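Local coordinates for uncharacterized protein (Bacteroides fragilis, PDB 3EUR) that is of unknown function but carries a thioredoxin-like domain, so a role related to thiol-disulfide chemistry is conceivable though not established, at residues K54-P57 with V58-G61; L119-K122 with N123-L127. All blocks are in the same frame, centred on the assembly; numbering follows the deposited sequence.

Contact 1 of 2, residues K54-P57 with V58-G61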
loop_
_atom_site.group_PDB
_atom_site.type_symbol
_atom_site.label_atom_id
_atom_site.label_comp_id
_atom_site.label_asym_id
_atom_site.label_seq_id
_atom_site.Cartn_x
_atom_site.Cartn_y
_atom_site.Cartn_z
ATOM N N LYS A 54 2.702 -10.884 -5.489
ATOM C CA LYS A 54 1.864 -12.027 -5.921
ATOM C C LYS A 54 2.580 -13.367 -5.678
ATOM O O LYS A 54 1.943 -14.371 -5.352
ATOM C CB LYS A 54 1.517 -11.903 -7.396
ATOM C CG LYS A 54 0.588 -10.823 -7.712
ATOM C CD LYS A 54 0.388 -10.720 -9.267
ATOM C CE LYS A 54 -0.666 -9.755 -9.664
ATOM N NZ LYS A 54 -0.817 -9.706 -11.117
ATOM N N ALA A 55 3.901 -13.396 -5.845
ATOM C CA ALA A 55 4.671 -14.656 -5.817
ATOM C C ALA A 55 5.065 -15.061 -4.409
ATOM O O ALA A 55 5.309 -16.235 -4.141
ATOM C CB ALA A 55 5.962 -14.545 -6.640
ATOM N N SER A 56 5.122 -14.126 -3.474
ATOM C CA SER A 56 5.750 -14.358 -2.171
ATOM C C SER A 56 5.027 -15.442 -1.362
ATOM O O SER A 56 3.868 -15.263 -0.983
ATOM C CB SER A 56 5.693 -13.086 -1.341
ATOM O OG SER A 56 6.077 -13.326 -0.021
ATOM N N PRO A 57 5.719 -16.534 -1.018
ATOM C CA PRO A 57 5.102 -17.543 -0.157
ATOM C C PRO A 57 4.639 -16.949 1.166
ATOM O O PRO A 57 3.515 -17.200 1.613
ATOM C CB PRO A 57 6.230 -18.564 0.048
ATOM C CG PRO A 57 6.973 -18.486 -1.249
ATOM C CD PRO A 57 6.977 -17.022 -1.597
ATOM N N VAL A 58 5.497 -16.182 1.820
ATOM C CA VAL A 58 5.148 -15.659 3.127
ATOM C C VAL A 58 3.951 -14.739 3.088
ATOM O O VAL A 58 3.011 -14.859 3.871
ATOM C CB VAL A 58 6.344 -15.013 3.846
ATOM C CG1 VAL A 58 5.914 -14.212 5.049
ATOM C CG2 VAL A 58 7.390 -16.057 4.164
ATOM N N ILE A 59 3.955 -13.803 2.162
ATOM C CA ILE A 59 2.839 -12.870 2.113
ATOM C C ILE A 59 1.566 -13.601 1.766
ATOM O O ILE A 59 0.509 -13.308 2.352
ATOM C CB ILE A 59 3.153 -11.677 1.188
ATOM C CG1 ILE A 59 4.279 -10.815 1.883
ATOM C CG2 ILE A 59 1.873 -10.885 0.871
ATOM C CD1 ILE A 59 5.088 -9.754 1.124
ATOM N N ASN A 60 1.620 -14.523 0.800
ATOM C CA ASN A 60 0.446 -15.333 0.394
ATOM C C ASN A 60 -0.125 -16.146 1.583
ATOM O O ASN A 60 -1.320 -16.325 1.705
ATOM C CB ASN A 60 0.765 -16.252 -0.815
ATOM C CG ASN A 60 0.636 -15.513 -2.134
ATOM O OD1 ASN A 60 1.536 -14.677 -2.554
ATOM N ND2 ASN A 60 -0.546 -15.620 -2.682
ATOM N N GLY A 61 0.725 -16.646 2.467
ATOM C CA GLY A 61 0.222 -17.364 3.624
ATOM C C GLY A 61 -0.584 -16.419 4.507
ATOM O O GLY A 61 -1.659 -16.776 5.023
#

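Contact 2 of 2, residues L119-K122 with N123-L127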
loop_
_atom_site.group_PDB
_atom_site.type_symbol
_atom_site.label_atom_id
_atom_site.label_comp_id
_atom_site.label_asym_id
_atom_site.label_seq_id
_atom_site.Cartn_x
_atom_site.Cartn_y
_atom_site.Cartn_z
ATOM N N LEU A 119 4.506 -1.619 6.546
ATOM C CA LEU A 119 3.745 -2.645 7.240
ATOM C C LEU A 119 3.201 -2.030 8.508
ATOM O O LEU A 119 3.957 -1.468 9.305
ATOM C CB LEU A 119 4.599 -3.873 7.544
ATOM C CG LEU A 119 3.837 -5.053 8.172
ATOM C CD1 LEU A 119 2.887 -5.684 7.241
ATOM C CD2 LEU A 119 4.834 -6.077 8.763
ATOM N N LEU A 120 1.875 -2.102 8.663
ATOM C CA LEU A 120 1.152 -1.468 9.757
ATOM C C LEU A 120 0.388 -2.516 10.570
ATOM O O LEU A 120 -0.108 -3.506 9.994
ATOM C CB LEU A 120 0.136 -0.463 9.200
ATOM C CG LEU A 120 0.639 0.523 8.173
ATOM C CD1 LEU A 120 -0.504 1.422 7.667
ATOM C CD2 LEU A 120 1.790 1.366 8.660
ATOM N N ASP A 121 0.298 -2.330 11.878
ATOM C CA ASP A 121 -0.485 -3.215 12.712
ATOM C C ASP A 121 -1.975 -2.829 12.660
ATOM O O ASP A 121 -2.393 -1.992 11.869
ATOM C CB ASP A 121 0.085 -3.305 14.149
ATOM C CG ASP A 121 -0.268 -2.137 15.042
ATOM O OD1 ASP A 121 -0.985 -1.182 14.611
ATOM O OD2 ASP A 121 0.161 -2.205 16.204
ATOM N N LYS A 122 -2.768 -3.482 13.510
ATOM C CA LYS A 122 -4.212 -3.323 13.456
ATOM C C LYS A 122 -4.657 -1.895 13.713
ATOM O O LYS A 122 -5.716 -1.481 13.235
ATOM C CB LYS A 122 -4.941 -4.276 14.397
ATOM C CG LYS A 122 -4.733 -4.042 15.847
ATOM C CD LYS A 122 -5.460 -5.031 16.715
ATOM C CE LYS A 122 -5.334 -4.685 18.172
ATOM N NZ LYS A 122 -6.093 -5.621 19.027
ATOM N N ASN A 123 -3.869 -1.168 14.498
ATOM C CA ASN A 123 -4.132 0.233 14.846
ATOM C C ASN A 123 -3.463 1.211 13.909
ATOM O O ASN A 123 -3.492 2.402 14.138
ATOM C CB ASN A 123 -3.695 0.511 16.267
ATOM C CG ASN A 123 -4.341 -0.410 17.279
ATOM O OD1 ASN A 123 -3.624 -0.990 18.163
ATOM N ND2 ASN A 123 -5.608 -0.540 17.238
ATOM N N LYS A 124 -2.814 0.702 12.871
ATOM C CA LYS A 124 -2.060 1.515 11.901
ATOM C C LYS A 124 -0.749 2.064 12.478
ATOM O O LYS A 124 -0.166 2.970 11.887
ATOM C CB LYS A 124 -2.890 2.583 11.211
ATOM C CG LYS A 124 -4.211 2.025 10.662
ATOM C CD LYS A 124 -4.046 0.898 9.653
ATOM C CE LYS A 124 -5.349 0.340 9.114
ATOM N NZ LYS A 124 -6.144 -0.398 10.122
ATOM N N THR A 125 -0.269 1.446 13.534
ATOM C CA THR A 125 1.090 1.729 14.008
ATOM C C THR A 125 2.088 1.135 13.010
ATOM O O THR A 125 1.942 0.004 12.567
ATOM C CB THR A 125 1.312 1.138 15.399
ATOM O OG1 THR A 125 0.358 1.687 16.293
ATOM C CG2 THR A 125 2.731 1.398 15.949
ATOM N N VAL A 126 3.134 1.909 12.705
ATOM C CA VAL A 126 4.141 1.508 11.765
ATOM C C VAL A 126 5.038 0.443 12.362
ATOM O O VAL A 126 5.756 0.685 13.315
ATOM C CB VAL A 126 4.966 2.712 11.252
ATOM C CG1 VAL A 126 6.089 2.252 10.348
ATOM C CG2 VAL A 126 4.090 3.720 10.581
ATOM N N LEU A 127 5.001 -0.749 11.771
ATOM C CA LEU A 127 5.889 -1.871 12.068
ATOM C C LEU A 127 7.135 -1.841 11.211
ATOM O O LEU A 127 8.221 -2.216 11.687
ATOM C CB LEU A 127 5.160 -3.191 11.903
ATOM C CG LEU A 127 3.891 -3.411 12.738
ATOM C CD1 LEU A 127 3.248 -4.716 12.376
ATOM C CD2 LEU A 127 4.186 -3.261 14.223
HETATM O O HOH W 1 -4.298 -2.591 9.939
HETATM O O HOH W 2 -0.683 -0.327 17.880
#

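Contact 1 of 2, residues K54-P57 with V58-G61
Ser56 and Ile59 meet at an N-cap, where helix 44-55 ends and helix 57-64 of this thioredoxin-like domain begins. Ile59 N donates to the hydroxyl oxygen Ser56 OG at 3.1 Å, and the bond is nearly straight, with 170° at the hydrogen. It can do so because OG stands anti to the serine's own N (chi1 170°), which swings it over the first turn of the new helix. The same residue also supplies a main-chain acceptor: Asn60 N donates to Ser56 O at 3.0 Å, so one residue ties down two successive amides of the first turn. Pro57 follows as the first helical residue, a place where the lack of an N-H costs nothing, and its carbonyl O receives Gly61 N at 3.0 Å. In both carbonyl bonds the donor sits 21° off the carbonyl plane.

Around this polar frame the side chain of Ile59 closes over the serine. Its CB, CG1 and CD1 line up along the hydroxymethyl group, CB coming within 3.6 Å of Ser56 OG. Ile59 also packs on Leu133, Val136 and Glu137 of helix 133-141, which touches Val58 through Leu140. Glu137 hydrogen-bonds to Ser56 OG through OE2, so the capping hydroxyl is held between the new helix and the C-terminal one. Ser56 is the single non-helical residue between helices 44-55 and 57-64; its CB lies 3.9 Å from Ile59 CB.

Contact 2 of 2, residues L119-K122 with N123-L127
Asp121 turns its carboxylate back over the loop toward Thr125 because CG sits between its own N and carbonyl carbon (chi1 79°), while Leu127, with CG anti to its carbonyl carbon (chi1 -57°), lays CD1 against Asp121 CB. Oxygen OD1 of Asp121 takes two backbone amides, Asn123 N and Thr125 N, each at 2.9 Å. They approach from opposite faces of the carboxylate, both well out of its plane, and this two-sided grip should resist rotation of the group. The other oxygen, OD2, receives a water that also donates to Asn123 OD1 and accepts from Thr125 OG1, linking three side chains.

Asp121 holds the loop through its main chain too. Its O accepts Lys124 N at 2.9 Å, closing a type I turn from Asp121 to Lys124, with the donor lying 61° above the carbonyl plane. Its N donates to Thr125 O. One step further out, Leu127 N reaches Leu119 O at 2.8 Å, in the carbonyl plane. Lys124 bends back so that NZ makes a weak bond to Lys122 O; Phe29 O and a water shared with Asp121 O are its stronger partners.

On one face of the strands Leu120 CD2 packs at 3.8 Å from Val126 CG2, with Ala11 covering both residues. On the other, Leu119 CD2 meets Leu127 CD1 at 4.2 Å, beside Tyr139 of helix 133-141. Leu120 and Val126 form an antiparallel non-hydrogen-bonded pair: this is the end of the beta hairpin formed by strands 116-120 and 126-131, at the edge of the thioredoxin-like sheet.

Overall arrangement
Contact 1 comes first along the chain and is finished well before contact 2 begins. Their centres lie about 19 Å apart, and the nearest atoms about 8 Å, so they do not touch. Contact 1 belongs to the helical layer, at the junction of helices 44-55 and 57-64, just before strand 68-74; contact 2 closes the hairpin of strands 116-120 and 126-131, the latter an outermost strand of the mixed sheet. Helix 133-141 is their common neighbour: Leu140 touches Val58 in contact 1 and Leu119 in contact 2. The C-terminal helix thus connects a helix junction and a hairpin within one thioredoxin-like domain.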